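Local coordinates for protein VirX1 (Cyanophage Syn10, PDB 6QGM) that iodinates diverse substrates as a marine viral halogenase, probably with a reduced flavin, as in the flavin-dependent tryptophan halogenase family, at residues Lys76-Phe81 and Val91-Phe96; Glu128-Phe133 and Ile462-Ala467; Glu142-Thr147 and Met267-Asp272. All coordinates share one frame; numbering follows the deposited sequence.

Contact 1. Residues Lys76-Phe81 and Val91-Phe96; sequences KNSIRF and VFEYPF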
ATOM      1  N   LYS B  76      17.574  21.975  23.453  1.00 50.89           N
ATOM      2  CA  LYS B  76      17.161  22.220  22.049  1.00 49.96           C
ATOM      3  C   LYS B  76      15.659  21.931  21.893  1.00 50.13           C
ATOM      4  O   LYS B  76      15.254  20.765  22.085  1.00 51.44           O
ATOM      5  CB  LYS B  76      17.986  21.326  21.133  1.00 48.73           C
ATOM      6  CG  LYS B  76      17.728  21.528  19.651  1.00 49.21           C
ATOM      7  CD  LYS B  76      18.080  20.305  18.842  1.00 50.78           C
ATOM      8  CE  LYS B  76      17.562  20.384  17.432  1.00 51.06           C
ATOM      9  NZ  LYS B  76      17.788  19.102  16.738  1.00 52.77           N
ATOM     10  N   ASN B  77      14.884  22.949  21.521  1.00 49.82           N
ATOM     11  CA  ASN B  77      13.402  22.879  21.449  1.00 52.21           C
ATOM     12  C   ASN B  77      12.927  22.898  19.988  1.00 53.94           C
ATOM     13  O   ASN B  77      11.744  22.584  19.762  1.00 59.39           O
ATOM     14  CB  ASN B  77      12.783  24.014  22.268  1.00 52.92           C
ATOM     15  CG  ASN B  77      12.936  23.792  23.755  1.00 52.67           C
ATOM     16  OD1 ASN B  77      14.037  23.916  24.287  1.00 53.16           O
ATOM     17  ND2 ASN B  77      11.849  23.431  24.423  1.00 51.89           N
ATOM     18  N   SER B  78      13.799  23.222  19.036  1.00 51.91           N
ATOM     19  CA  SER B  78      13.442  23.443  17.619  1.00 52.25           C
ATOM     20  C   SER B  78      14.692  23.404  16.734  1.00 53.96           C
ATOM     21  O   SER B  78      15.792  23.709  17.234  1.00 52.52           O
ATOM     22  CB  SER B  78      12.711  24.762  17.466  1.00 52.74           C
ATOM     23  OG  SER B  78      12.240  24.925  16.134  1.00 54.11           O
ATOM     24  N   ILE B  79      14.516  23.036  15.460  1.00 55.46           N
ATOM     25  CA  ILE B  79      15.468  23.364  14.358  1.00 55.66           C
ATOM     26  C   ILE B  79      14.951  24.634  13.686  1.00 53.70           C
ATOM     27  O   ILE B  79      13.787  24.654  13.255  1.00 51.70           O
ATOM     28  CB  ILE B  79      15.613  22.229  13.333  1.00 58.84           C
ATOM     29  CG1 ILE B  79      15.874  20.878  13.999  1.00 62.92           C
ATOM     30  CG2 ILE B  79      16.709  22.568  12.340  1.00 59.72           C
ATOM     31  CD1 ILE B  79      15.964  19.726  13.024  1.00 67.03           C
ATOM     32  N   ARG B  80      15.803  25.647  13.588  1.00 52.82           N
ATOM     33  CA  ARG B  80      15.488  26.947  12.951  1.00 52.43           C
ATOM     34  C   ARG B  80      16.124  26.966  11.558  1.00 53.93           C
ATOM     35  O   ARG B  80      17.287  26.563  11.434  1.00 54.27           O
ATOM     36  CB  ARG B  80      16.007  28.075  13.842  1.00 53.16           C
ATOM     37  CG  ARG B  80      16.008  29.436  13.176  1.00 53.73           C
ATOM     38  CD  ARG B  80      16.279  30.519  14.188  1.00 54.67           C
ATOM     39  NE  ARG B  80      15.217  30.513  15.179  1.00 53.20           N
ATOM     40  CZ  ARG B  80      15.327  30.952  16.423  1.00 52.54           C
ATOM     41  NH1 ARG B  80      16.460  31.459  16.855  1.00 54.48           N
ATOM     42  NH2 ARG B  80      14.291  30.884  17.239  1.00 54.88           N
ATOM     43  N   PHE B  81      15.378  27.417  10.550  1.00 55.63           N
ATOM     44  CA  PHE B  81      15.839  27.548   9.142  1.00 54.53           C
ATOM     45  C   PHE B  81      15.848  29.028   8.766  1.00 51.74           C
ATOM     46  O   PHE B  81      14.788  29.600   8.439  1.00 50.07           O
ATOM     47  CB  PHE B  81      14.964  26.700   8.215  1.00 56.83           C
ATOM     48  CG  PHE B  81      15.036  25.224   8.522  1.00 57.84           C
ATOM     49  CD1 PHE B  81      16.130  24.466   8.124  1.00 58.87           C
ATOM     50  CD2 PHE B  81      14.028  24.593   9.241  1.00 56.87           C
ATOM     51  CE1 PHE B  81      16.199  23.111   8.421  1.00 59.64           C
ATOM     52  CE2 PHE B  81      14.095  23.236   9.529  1.00 55.80           C
ATOM     53  CZ  PHE B  81      15.182  22.498   9.125  1.00 56.69           C
ATOM     54  N   VAL B  91      13.009  33.345   8.366  1.00 55.50           N
ATOM     55  CA  VAL B  91      13.181  32.261   9.374  1.00 53.93           C
ATOM     56  C   VAL B  91      11.881  31.466   9.490  1.00 52.04           C
ATOM     57  O   VAL B  91      10.811  32.054   9.408  1.00 53.73           O
ATOM     58  CB  VAL B  91      13.594  32.844  10.735  1.00 53.41           C
ATOM     59  CG1 VAL B  91      13.872  31.741  11.739  1.00 54.55           C
ATOM     60  CG2 VAL B  91      14.786  33.771  10.614  1.00 54.81           C
ATOM     61  N   PHE B  92      11.999  30.161   9.675  1.00 51.20           N
ATOM     62  CA  PHE B  92      10.880  29.284  10.070  1.00 51.93           C
ATOM     63  C   PHE B  92      11.432  28.179  10.964  1.00 53.70           C
ATOM     64  O   PHE B  92      12.647  27.930  10.934  1.00 54.24           O
ATOM     65  CB  PHE B  92      10.113  28.800   8.843  1.00 51.50           C
ATOM     66  CG  PHE B  92      10.867  27.935   7.869  1.00 52.37           C
ATOM     67  CD1 PHE B  92      10.874  26.553   7.999  1.00 54.62           C
ATOM     68  CD2 PHE B  92      11.494  28.488   6.768  1.00 53.23           C
ATOM     69  CE1 PHE B  92      11.529  25.748   7.073  1.00 53.27           C
ATOM     70  CE2 PHE B  92      12.149  27.684   5.848  1.00 53.96           C
ATOM     71  CZ  PHE B  92      12.176  26.319   6.009  1.00 53.68           C
ATOM     72  N   GLU B  93      10.560  27.582  11.777  1.00 54.14           N
ATOM     73  CA  GLU B  93      10.959  26.549  12.756  1.00 53.81           C
ATOM     74  C   GLU B  93      10.341  25.211  12.350  1.00 54.67           C
ATOM     75  O   GLU B  93       9.263  25.195  11.705  1.00 56.69           O
ATOM     76  CB  GLU B  93      10.523  26.963  14.156  1.00 56.96           C
ATOM     77  CG  GLU B  93      10.857  28.405  14.505  1.00 59.58           C
ATOM     78  CD  GLU B  93      12.190  28.668  15.193  1.00 59.40           C
ATOM     79  OE1 GLU B  93      12.870  27.687  15.611  1.00 59.28           O
ATOM     80  OE2 GLU B  93      12.545  29.869  15.319  1.00 57.32           O
ATOM     81  N   TYR B  94      11.061  24.139  12.677  1.00 54.37           N
ATOM     82  CA  TYR B  94      10.524  22.777  12.922  1.00 50.74           C
ATOM     83  C   TYR B  94      10.691  22.521  14.414  1.00 49.86           C
ATOM     84  O   TYR B  94      11.737  22.046  14.842  1.00 47.43           O
ATOM     85  CB  TYR B  94      11.246  21.739  12.057  1.00 50.79           C
ATOM     86  CG  TYR B  94      10.732  20.330  12.179  1.00 52.21           C
ATOM     87  CD1 TYR B  94       9.462  20.081  12.676  1.00 55.10           C
ATOM     88  CD2 TYR B  94      11.503  19.238  11.798  1.00 52.84           C
ATOM     89  CE1 TYR B  94       8.965  18.789  12.775  1.00 54.79           C
ATOM     90  CE2 TYR B  94      11.019  17.943  11.884  1.00 52.60           C
ATOM     91  CZ  TYR B  94       9.749  17.719  12.385  1.00 53.77           C
ATOM     92  OH  TYR B  94       9.232  16.462  12.488  1.00 58.69           O
ATOM     93  N   PRO B  95       9.687  22.892  15.250  1.00 50.54           N
ATOM     94  CA  PRO B  95       9.751  22.683  16.699  1.00 49.36           C
ATOM     95  C   PRO B  95       9.463  21.221  17.041  1.00 49.61           C
ATOM     96  O   PRO B  95       8.789  20.596  16.263  1.00 48.93           O
ATOM     97  CB  PRO B  95       8.640  23.595  17.216  1.00 49.40           C
ATOM     98  CG  PRO B  95       7.610  23.527  16.126  1.00 49.60           C
ATOM     99  CD  PRO B  95       8.413  23.505  14.844  1.00 49.10           C
ATOM    100  N   PHE B  96       9.955  20.714  18.173  1.00 52.38           N
ATOM    101  CA  PHE B  96       9.711  19.322  18.637  1.00 54.90           C
ATOM    102  C   PHE B  96       8.289  19.222  19.202  1.00 55.91           C
ATOM    103  O   PHE B  96       7.785  20.153  19.863  1.00 57.99           O
ATOM    104  CB  PHE B  96      10.749  18.906  19.671  1.00 57.57           C
ATOM    105  CG  PHE B  96      12.077  18.544  19.069  1.00 60.33           C
ATOM    106  CD1 PHE B  96      12.189  17.468  18.204  1.00 61.45           C
ATOM    107  CD2 PHE B  96      13.214  19.276  19.367  1.00 66.09           C
ATOM    108  CE1 PHE B  96      13.415  17.123  17.645  1.00 64.02           C
ATOM    109  CE2 PHE B  96      14.442  18.934  18.806  1.00 66.56           C
ATOM    110  CZ  PHE B  96      14.543  17.866  17.929  1.00 65.91           C
TER
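Arg80 and Glu93 form a non-hydrogen-bonded pair across a beta hairpin, strands 78-82 and 91-95, whose second strand is outermost in a mixed sheet of the halogenase fold. On the face that carries Ser78, Arg80, Glu93 and Pro95, the Arg80 and Glu93 side chains run side by side and point the same way. The guanidinium turns NE and NH2 to a single carboxylate oxygen: Arg80 NE and NH2 each lie 2.8 Å from Glu93 OE2, which sits in the guanidinium plane and is met on its syn side but out of the carboxylate plane, through two bent bonds. The two planes stand 85° apart, so this is a side-on salt bridge without the coplanar two-oxygen pairing. Glu93 bends at chi2, which turns OE1 toward Ser78, whose hydroxyl it takes on its anti lone pair (Ser78 OG to Glu93 OE1 2.9 Å). Both carboxylate oxygens are therefore held, and rotation of the group is restrained.

The face of Ile79, Phe81, Phe92 and Tyr94 is apolar and largely aromatic. Phe81 CB rests over the Phe92 ring, 3.7 Å from its centroid, a CH-pi contact; the rings themselves are slid apart, with planes at 30°. Tyr94 CB meets the edge of the Phe81 ring. Ile79 with Tyr94 and Phe81 with Phe92 form the hydrogen-bonded pairs. Near the open end, Lys76 crosses Phe96 at about a right angle, its CD and NZ at the ring edge, while its ammonium bonds to Thr49 O and Ser356 OG. There the ladder ends with Phe96 N donating almost straight to Asn77 O, at 3.0 Å and 175°.

Contact 2. Residues Glu128-Phe133 and Ile462-Ala467; sequences ETFARF and ISFIIA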
ATOM      1  N   GLU B 128       5.863  31.896   8.809  1.00 48.56           N
ATOM      2  CA  GLU B 128       6.428  31.618  10.151  1.00 48.07           C
ATOM      3  C   GLU B 128       5.310  31.384  11.174  1.00 47.51           C
ATOM      4  O   GLU B 128       5.647  30.964  12.296  1.00 48.62           O
ATOM      5  CB  GLU B 128       7.350  32.742  10.635  1.00 49.70           C
ATOM      6  CG  GLU B 128       6.699  34.108  10.720  1.00 51.86           C
ATOM      7  CD  GLU B 128       6.862  34.974   9.465  1.00 51.72           C
ATOM      8  OE1 GLU B 128       7.061  34.394   8.356  1.00 50.45           O
ATOM      9  OE2 GLU B 128       6.766  36.240   9.589  1.00 50.20           O
ATOM     10  N   THR B 129       4.042  31.640  10.829  1.00 47.05           N
ATOM     11  CA  THR B 129       2.898  31.534  11.775  1.00 46.54           C
ATOM     12  C   THR B 129       2.345  30.104  11.825  1.00 47.36           C
ATOM     13  O   THR B 129       1.630  29.809  12.828  1.00 50.46           O
ATOM     14  CB  THR B 129       1.762  32.520  11.482  1.00 46.05           C
ATOM     15  OG1 THR B 129       1.219  32.233  10.190  1.00 45.18           O
ATOM     16  CG2 THR B 129       2.224  33.962  11.597  1.00 46.11           C
ATOM     17  N   PHE B 130       2.623  29.249  10.830  1.00 44.78           N
ATOM     18  CA  PHE B 130       2.137  27.843  10.837  1.00 44.42           C
ATOM     19  C   PHE B 130       2.618  27.157  12.120  1.00 47.04           C
ATOM     20  O   PHE B 130       1.775  26.538  12.834  1.00 49.35           O
ATOM     21  CB  PHE B 130       2.574  27.031   9.619  1.00 42.46           C
ATOM     22  CG  PHE B 130       2.216  25.569   9.743  1.00 41.48           C
ATOM     23  CD1 PHE B 130       0.909  25.145   9.570  1.00 40.56           C
ATOM     24  CD2 PHE B 130       3.179  24.626  10.097  1.00 42.25           C
ATOM     25  CE1 PHE B 130       0.582  23.806   9.717  1.00 42.03           C
ATOM     26  CE2 PHE B 130       2.854  23.285  10.222  1.00 42.74           C
ATOM     27  CZ  PHE B 130       1.551  22.880  10.041  1.00 42.55           C
ATOM     28  N   ALA B 131       3.922  27.254  12.419  1.00 45.04           N
ATOM     29  CA  ALA B 131       4.538  26.556  13.571  1.00 44.25           C
ATOM     30  C   ALA B 131       3.882  27.060  14.873  1.00 45.10           C
ATOM     31  O   ALA B 131       3.506  26.230  15.719  1.00 43.13           O
ATOM     32  CB  ALA B 131       6.031  26.770  13.556  1.00 42.58           C
ATOM     33  N   ARG B 132       3.739  28.384  15.010  1.00 45.32           N
ATOM     34  CA  ARG B 132       3.102  29.037  16.173  1.00 46.06           C
ATOM     35  C   ARG B 132       1.681  28.516  16.316  1.00 48.29           C
ATOM     36  O   ARG B 132       1.245  28.317  17.446  1.00 53.14           O
ATOM     37  CB  ARG B 132       3.043  30.551  15.991  1.00 46.63           C
ATOM     38  CG  ARG B 132       4.350  31.172  15.540  1.00 47.00           C
ATOM     39  CD  ARG B 132       4.616  32.440  16.302  1.00 50.20           C
ATOM     40  NE  ARG B 132       5.717  33.164  15.689  1.00 50.24           N
ATOM     41  CZ  ARG B 132       5.589  34.200  14.877  1.00 52.38           C
ATOM     42  NH1 ARG B 132       4.392  34.682  14.573  1.00 55.90           N
ATOM     43  NH2 ARG B 132       6.674  34.769  14.386  1.00 52.15           N
ATOM     44  N   PHE B 133       0.992  28.328  15.191  1.00 48.94           N
ATOM     45  CA  PHE B 133      -0.448  27.998  15.145  1.00 49.33           C
ATOM     46  C   PHE B 133      -0.661  26.519  15.471  1.00 51.12           C
ATOM     47  O   PHE B 133      -1.801  26.168  15.731  1.00 59.87           O
ATOM     48  CB  PHE B 133      -1.039  28.354  13.782  1.00 49.51           C
ATOM     49  CG  PHE B 133      -2.538  28.195  13.677  1.00 51.14           C
ATOM     50  CD1 PHE B 133      -3.393  29.194  14.119  1.00 53.87           C
ATOM     51  CD2 PHE B 133      -3.095  27.046  13.142  1.00 50.22           C
ATOM     52  CE1 PHE B 133      -4.771  29.039  14.027  1.00 56.27           C
ATOM     53  CE2 PHE B 133      -4.471  26.906  13.043  1.00 52.73           C
ATOM     54  CZ  PHE B 133      -5.311  27.896  13.485  1.00 53.79           C
ATOM     55  N   ILE B 462       7.114  17.192   7.292  1.00 56.81           N
ATOM     56  CA  ILE B 462       6.984  17.792   5.936  1.00 56.59           C
ATOM     57  C   ILE B 462       6.151  19.076   6.045  1.00 53.66           C
ATOM     58  O   ILE B 462       6.513  20.074   5.375  1.00 54.16           O
ATOM     59  CB  ILE B 462       6.384  16.783   4.936  1.00 59.73           C
ATOM     60  CG1 ILE B 462       7.441  15.753   4.515  1.00 61.44           C
ATOM     61  CG2 ILE B 462       5.798  17.502   3.721  1.00 60.13           C
ATOM     62  CD1 ILE B 462       6.866  14.504   3.889  1.00 61.54           C
ATOM     63  N   SER B 463       5.084  19.054   6.841  1.00 51.34           N
ATOM     64  CA  SER B 463       4.143  20.191   6.964  1.00 51.62           C
ATOM     65  C   SER B 463       4.909  21.462   7.368  1.00 50.28           C
ATOM     66  O   SER B 463       4.671  22.502   6.736  1.00 49.96           O
ATOM     67  CB  SER B 463       3.017  19.870   7.904  1.00 52.98           C
ATOM     68  OG  SER B 463       2.086  19.020   7.270  1.00 57.74           O
ATOM     69  N   PHE B 464       5.830  21.381   8.333  1.00 47.66           N
ATOM     70  CA  PHE B 464       6.573  22.566   8.831  1.00 48.08           C
ATOM     71  C   PHE B 464       7.502  23.116   7.737  1.00 47.22           C
ATOM     72  O   PHE B 464       7.675  24.335   7.640  1.00 46.62           O
ATOM     73  CB  PHE B 464       7.387  22.218  10.075  1.00 49.20           C
ATOM     74  CG  PHE B 464       6.554  21.901  11.289  1.00 47.87           C
ATOM     75  CD1 PHE B 464       6.038  22.909  12.087  1.00 47.35           C
ATOM     76  CD2 PHE B 464       6.269  20.584  11.606  1.00 48.56           C
ATOM     77  CE1 PHE B 464       5.259  22.605  13.191  1.00 48.14           C
ATOM     78  CE2 PHE B 464       5.494  20.278  12.713  1.00 49.02           C
ATOM     79  CZ  PHE B 464       4.972  21.292  13.489  1.00 49.47           C
ATOM     80  N   ILE B 465       8.083  22.232   6.937  1.00 49.47           N
ATOM     81  CA  ILE B 465       9.096  22.564   5.891  1.00 50.28           C
ATOM     82  C   ILE B 465       8.408  23.245   4.695  1.00 48.16           C
ATOM     83  O   ILE B 465       8.848  24.354   4.333  1.00 50.22           O
ATOM     84  CB  ILE B 465       9.872  21.298   5.477  1.00 52.98           C
ATOM     85  CG1 ILE B 465      10.574  20.640   6.668  1.00 53.43           C
ATOM     86  CG2 ILE B 465      10.863  21.615   4.362  1.00 55.23           C
ATOM     87  CD1 ILE B 465      11.396  21.584   7.518  1.00 53.00           C
ATOM     88  N   ILE B 466       7.373  22.636   4.115  1.00 46.32           N
ATOM     89  CA  ILE B 466       6.652  23.219   2.941  1.00 48.09           C
ATOM     90  C   ILE B 466       5.845  24.463   3.362  1.00 46.11           C
ATOM     91  O   ILE B 466       5.732  25.392   2.535  1.00 45.45           O
ATOM     92  CB  ILE B 466       5.798  22.169   2.192  1.00 48.97           C
ATOM     93  CG1 ILE B 466       4.644  21.628   3.034  1.00 49.68           C
ATOM     94  CG2 ILE B 466       6.678  21.050   1.656  1.00 49.97           C
ATOM     95  CD1 ILE B 466       3.765  20.649   2.305  1.00 49.56           C
ATOM     96  N   ALA B 467       5.344  24.511   4.599  1.00 45.56           N
ATOM     97  CA  ALA B 467       4.725  25.724   5.198  1.00 46.30           C
ATOM     98  C   ALA B 467       5.740  26.872   5.195  1.00 47.13           C
ATOM     99  O   ALA B 467       5.389  27.971   4.695  1.00 49.00           O
ATOM    100  CB  ALA B 467       4.226  25.457   6.598  1.00 44.27           C
TER
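Phe130 holds CG anti to its own nitrogen (chi1 173°), which sends its ring across to helix 462-467, while Phe464, with CG anti to the carbonyl carbon, swings its ring back to meet it. The two side chains cross at about a right angle and form a T-shaped (edge-to-face) pair: the edge of Phe130 is directed at the face of Phe464, with centroids 5.3 Å apart and planes at 66°. The leading atom is Phe130 CE2, which stands above the rim of the Phe464 ring and comes within 3.7 Å of Phe464 CD1.

One turn further along the same helix, Ala467 CB points toward the partner segment and packs against the inner part of the Phe130 ring, 3.7 Å from Phe130 CG. Ser463 contributes its CB, which touches Phe130 CZ at 4.0 Å. Phe130 thus sits among Ser463, Phe464 and Ala467, residues spaced three and four apart on one helical side. Ala131 completes the interface from its own helix: Ala131 CA lies at the edge of the Phe464 ring, 4.0 Å from Phe464 CE1. No hydrogen bond crosses between the segments, and all five touching residues are buried, so the joint is apolar packing.

The helical segments run roughly antiparallel, at 148°, with axes 9.8 Å apart at their closest; this spacing is filled mainly by the two phenylalanines. Around them, Trp114 of helix 113-120 meets the Phe130 ring edge-to-face, and Tyr94 of strand 91-95 lies against Phe464. Helix 462-468 packs through Ile462 and Ile465 onto the long helix 382-408, and helix 129-134 touches helix 494-512 through Arg132.

Contact 3. Residues Glu142-Thr147 and Met267-Asp272; sequences EHNRLT and MHNVTD
A Schellman motif closes helix 137-143 here: Asn144, with positive phi, leaves the helix, and its side chain reaches the loop that leads into strand 270-275 of the mixed sheet. Across this junction Asn144 OD1 accepts the backbone N-H of Asn269. The bond is 2.9 Å from Asn269 N to Asn144 OD1 and nearly straight, 167° at the hydrogen, with the donor close to the line of the amide C=O. A chi1 of -166° carries the Asn144 amide out to this N-H, with CG opposite the residue's own nitrogen.

His268 crosses the same amide at about a right angle. Its imidazole and the Asn144 amide plane are 80° apart, and Asn144 OD1 stands near the edge of the ring, 3.9 Å from His268 CD2. Asn269 has its CB directed toward segment 142-147, and Asn269 ND2 makes a weak bond to Arg145 O and another weak one to Leu140 O in the helix. Helix end and strand entrance are thus joined by one straight bond from the Asn269 backbone and weak ones from its side chain. Arg145 itself turns away, its NH1 bonding to Lys513 O and Leu515 O. Leu146 points toward the strand loop and brings Leu146 CD1 to 4.1 Å from Asn269 OD1.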
ATOM      1  N   GLU B 142      11.407  30.552  20.056  1.00 54.94           N
ATOM      2  CA  GLU B 142      11.412  31.911  19.447  1.00 56.28           C
ATOM      3  C   GLU B 142      11.908  32.946  20.458  1.00 56.92           C
ATOM      4  O   GLU B 142      12.674  33.813  20.035  1.00 61.33           O
ATOM      5  CB  GLU B 142      10.033  32.281  18.894  1.00 56.92           C
ATOM      6  CG  GLU B 142       9.791  31.684  17.526  1.00 58.38           C
ATOM      7  CD  GLU B 142       8.653  32.271  16.713  1.00 59.42           C
ATOM      8  OE1 GLU B 142       8.248  33.403  16.996  1.00 60.59           O
ATOM      9  OE2 GLU B 142       8.190  31.597  15.765  1.00 60.53           O
ATOM     10  N   HIS B 143      11.509  32.859  21.729  1.00 55.92           N
ATOM     11  CA  HIS B 143      11.892  33.846  22.779  1.00 55.35           C
ATOM     12  C   HIS B 143      13.010  33.290  23.670  1.00 54.16           C
ATOM     13  O   HIS B 143      13.318  33.935  24.678  1.00 54.39           O
ATOM     14  CB  HIS B 143      10.641  34.279  23.550  1.00 56.03           C
ATOM     15  CG  HIS B 143       9.649  34.942  22.664  1.00 54.78           C
ATOM     16  ND1 HIS B 143       8.746  34.235  21.913  1.00 54.21           N
ATOM     17  CD2 HIS B 143       9.440  36.233  22.380  1.00 56.22           C
ATOM     18  CE1 HIS B 143       8.005  35.062  21.211  1.00 54.55           C
ATOM     19  NE2 HIS B 143       8.389  36.300  21.504  1.00 55.90           N
ATOM     20  N   ASN B 144      13.605  32.147  23.299  1.00 54.10           N
ATOM     21  CA  ASN B 144      14.804  31.570  23.965  1.00 54.96           C
ATOM     22  C   ASN B 144      14.500  31.367  25.460  1.00 57.01           C
ATOM     23  O   ASN B 144      15.327  31.751  26.315  1.00 57.42           O
ATOM     24  CB  ASN B 144      16.024  32.471  23.739  1.00 54.93           C
ATOM     25  CG  ASN B 144      17.326  31.796  24.087  1.00 54.05           C
ATOM     26  OD1 ASN B 144      17.545  30.630  23.738  1.00 52.36           O
ATOM     27  ND2 ASN B 144      18.184  32.529  24.779  1.00 55.80           N
ATOM     28  N   ARG B 145      13.350  30.766  25.766  1.00 56.88           N
ATOM     29  CA  ARG B 145      12.882  30.501  27.145  1.00 57.33           C
ATOM     30  C   ARG B 145      12.740  28.995  27.334  1.00 56.10           C
ATOM     31  O   ARG B 145      12.683  28.276  26.330  1.00 51.86           O
ATOM     32  CB  ARG B 145      11.559  31.221  27.420  1.00 58.31           C
ATOM     33  CG  ARG B 145      11.553  32.679  26.999  1.00 58.71           C
ATOM     34  CD  ARG B 145      12.685  33.473  27.618  1.00 60.61           C
ATOM     35  NE  ARG B 145      12.530  34.884  27.322  1.00 61.06           N
ATOM     36  CZ  ARG B 145      12.108  35.790  28.190  1.00 63.71           C
ATOM     37  NH1 ARG B 145      11.835  35.472  29.444  1.00 65.06           N
ATOM     38  NH2 ARG B 145      11.976  37.045  27.813  1.00 66.99           N
ATOM     39  N   LEU B 146      12.639  28.560  28.589  1.00 58.38           N
ATOM     40  CA  LEU B 146      12.443  27.134  28.933  1.00 59.15           C
ATOM     41  C   LEU B 146      11.660  27.022  30.244  1.00 62.56           C
ATOM     42  O   LEU B 146      11.754  27.939  31.092  1.00 66.80           O
ATOM     43  CB  LEU B 146      13.818  26.471  29.009  1.00 58.54           C
ATOM     44  CG  LEU B 146      13.874  24.978  28.702  1.00 58.08           C
ATOM     45  CD1 LEU B 146      13.056  24.610  27.481  1.00 56.00           C
ATOM     46  CD2 LEU B 146      15.314  24.540  28.497  1.00 58.55           C
ATOM     47  N   THR B 147      10.891  25.943  30.383  1.00 61.89           N
ATOM     48  CA  THR B 147      10.034  25.645  31.558  1.00 62.34           C
ATOM     49  C   THR B 147       9.771  24.140  31.575  1.00 63.99           C
ATOM     50  O   THR B 147       9.763  23.543  30.462  1.00 61.54           O
ATOM     51  CB  THR B 147       8.724  26.435  31.512  1.00 61.03           C
ATOM     52  OG1 THR B 147       7.834  25.876  32.475  1.00 61.36           O
ATOM     53  CG2 THR B 147       8.059  26.375  30.163  1.00 59.29           C
ATOM     54  N   MET B 267      23.311  31.779  23.490  1.00 59.62           N
ATOM     55  CA  MET B 267      23.157  30.331  23.782  1.00 58.84           C
ATOM     56  C   MET B 267      21.706  29.926  23.543  1.00 60.70           C
ATOM     57  O   MET B 267      20.938  29.784  24.513  1.00 64.27           O
ATOM     58  CB  MET B 267      23.566  30.005  25.220  1.00 57.66           C
ATOM     59  CG  MET B 267      23.692  28.534  25.466  1.00 55.85           C
ATOM     60  SD  MET B 267      24.023  28.203  27.198  1.00 56.67           S
ATOM     61  CE  MET B 267      25.476  29.226  27.444  1.00 58.68           C
ATOM     62  N   HIS B 268      21.354  29.728  22.273  1.00 62.72           N
ATOM     63  CA  HIS B 268      19.957  29.524  21.828  1.00 62.11           C
ATOM     64  C   HIS B 268      19.482  28.104  22.135  1.00 63.77           C
ATOM     65  O   HIS B 268      20.249  27.135  21.986  1.00 61.77           O
ATOM     66  CB  HIS B 268      19.796  29.922  20.358  1.00 58.56           C
ATOM     67  CG  HIS B 268      19.875  31.401  20.171  1.00 57.33           C
ATOM     68  ND1 HIS B 268      20.205  31.975  18.981  1.00 57.01           N
ATOM     69  CD2 HIS B 268      19.697  32.420  21.038  1.00 57.57           C
ATOM     70  CE1 HIS B 268      20.216  33.283  19.112  1.00 57.96           C
ATOM     71  NE2 HIS B 268      19.907  33.578  20.361  1.00 58.19           N
ATOM     72  N   ASN B 269      18.257  28.076  22.656  1.00 67.18           N
ATOM     73  CA  ASN B 269      17.220  27.017  22.610  1.00 67.05           C
ATOM     74  C   ASN B 269      17.154  26.186  21.307  1.00 66.02           C
ATOM     75  O   ASN B 269      16.295  25.290  21.271  1.00 61.71           O
ATOM     76  CB  ASN B 269      15.882  27.741  22.738  1.00 69.58           C
ATOM     77  CG  ASN B 269      14.973  27.120  23.760  1.00 70.92           C
ATOM     78  OD1 ASN B 269      15.276  26.057  24.297  1.00 76.07           O
ATOM     79  ND2 ASN B 269      13.872  27.794  24.036  1.00 72.13           N
ATOM     80  N   VAL B 270      17.909  26.503  20.240  1.00 63.34           N
ATOM     81  CA  VAL B 270      17.699  25.891  18.889  1.00 62.46           C
ATOM     82  C   VAL B 270      19.026  25.612  18.161  1.00 60.32           C
ATOM     83  O   VAL B 270      20.019  26.304  18.426  1.00 57.55           O
ATOM     84  CB  VAL B 270      16.795  26.766  17.998  1.00 65.59           C
ATOM     85  CG1 VAL B 270      15.490  27.135  18.687  1.00 68.42           C
ATOM     86  CG2 VAL B 270      17.515  28.011  17.501  1.00 66.94           C
ATOM     87  N   THR B 271      19.005  24.627  17.256  1.00 58.26           N
ATOM     88  CA  THR B 271      19.993  24.443  16.165  1.00 58.81           C
ATOM     89  C   THR B 271      19.538  25.298  14.974  1.00 59.47           C
ATOM     90  O   THR B 271      18.466  25.006  14.428  1.00 60.95           O
ATOM     91  CB  THR B 271      20.161  22.967  15.773  1.00 57.18           C
ATOM     92  OG1 THR B 271      20.409  22.157  16.918  1.00 57.82           O
ATOM     93  CG2 THR B 271      21.308  22.751  14.821  1.00 56.63           C
ATOM     94  N   ASP B 272      20.294  26.343  14.631  1.00 60.87           N
ATOM     95  CA  ASP B 272      20.036  27.198  13.440  1.00 60.41           C
ATOM     96  C   ASP B 272      20.752  26.584  12.239  1.00 60.89           C
ATOM     97  O   ASP B 272      21.917  26.167  12.368  1.00 62.00           O
ATOM     98  CB  ASP B 272      20.474  28.653  13.618  1.00 60.39           C
ATOM     99  CG  ASP B 272      20.106  29.563  12.453  1.00 60.22           C
ATOM    100  OD1 ASP B 272      19.005  29.408  11.908  1.00 59.60           O
ATOM    101  OD2 ASP B 272      20.924  30.435  12.112  1.00 63.26           O
TER

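How the contacts relate
Contacts 1 and 2 are buried, whereas contact 3 is partly buried. Contacts 1 and 3 share one sheet, since strands 78-82 and 270-275 are neighbours in it; Asn77 N to Asn269 O and Arg80 N to Thr271 O are probable backbone hydrogen bonds between them. Contact 2 packs on contact 1 through Ile465 on Phe81, with Phe464 also touching Pro95. A salt bridge from Arg132 to Glu142 joins contacts 2 and 3 through successive helices. Chemistry follows place: strand ladder, charge and rings in contact 1, purely apolar helix packing in contact 2, asparagine-to-backbone bonding in contact 3.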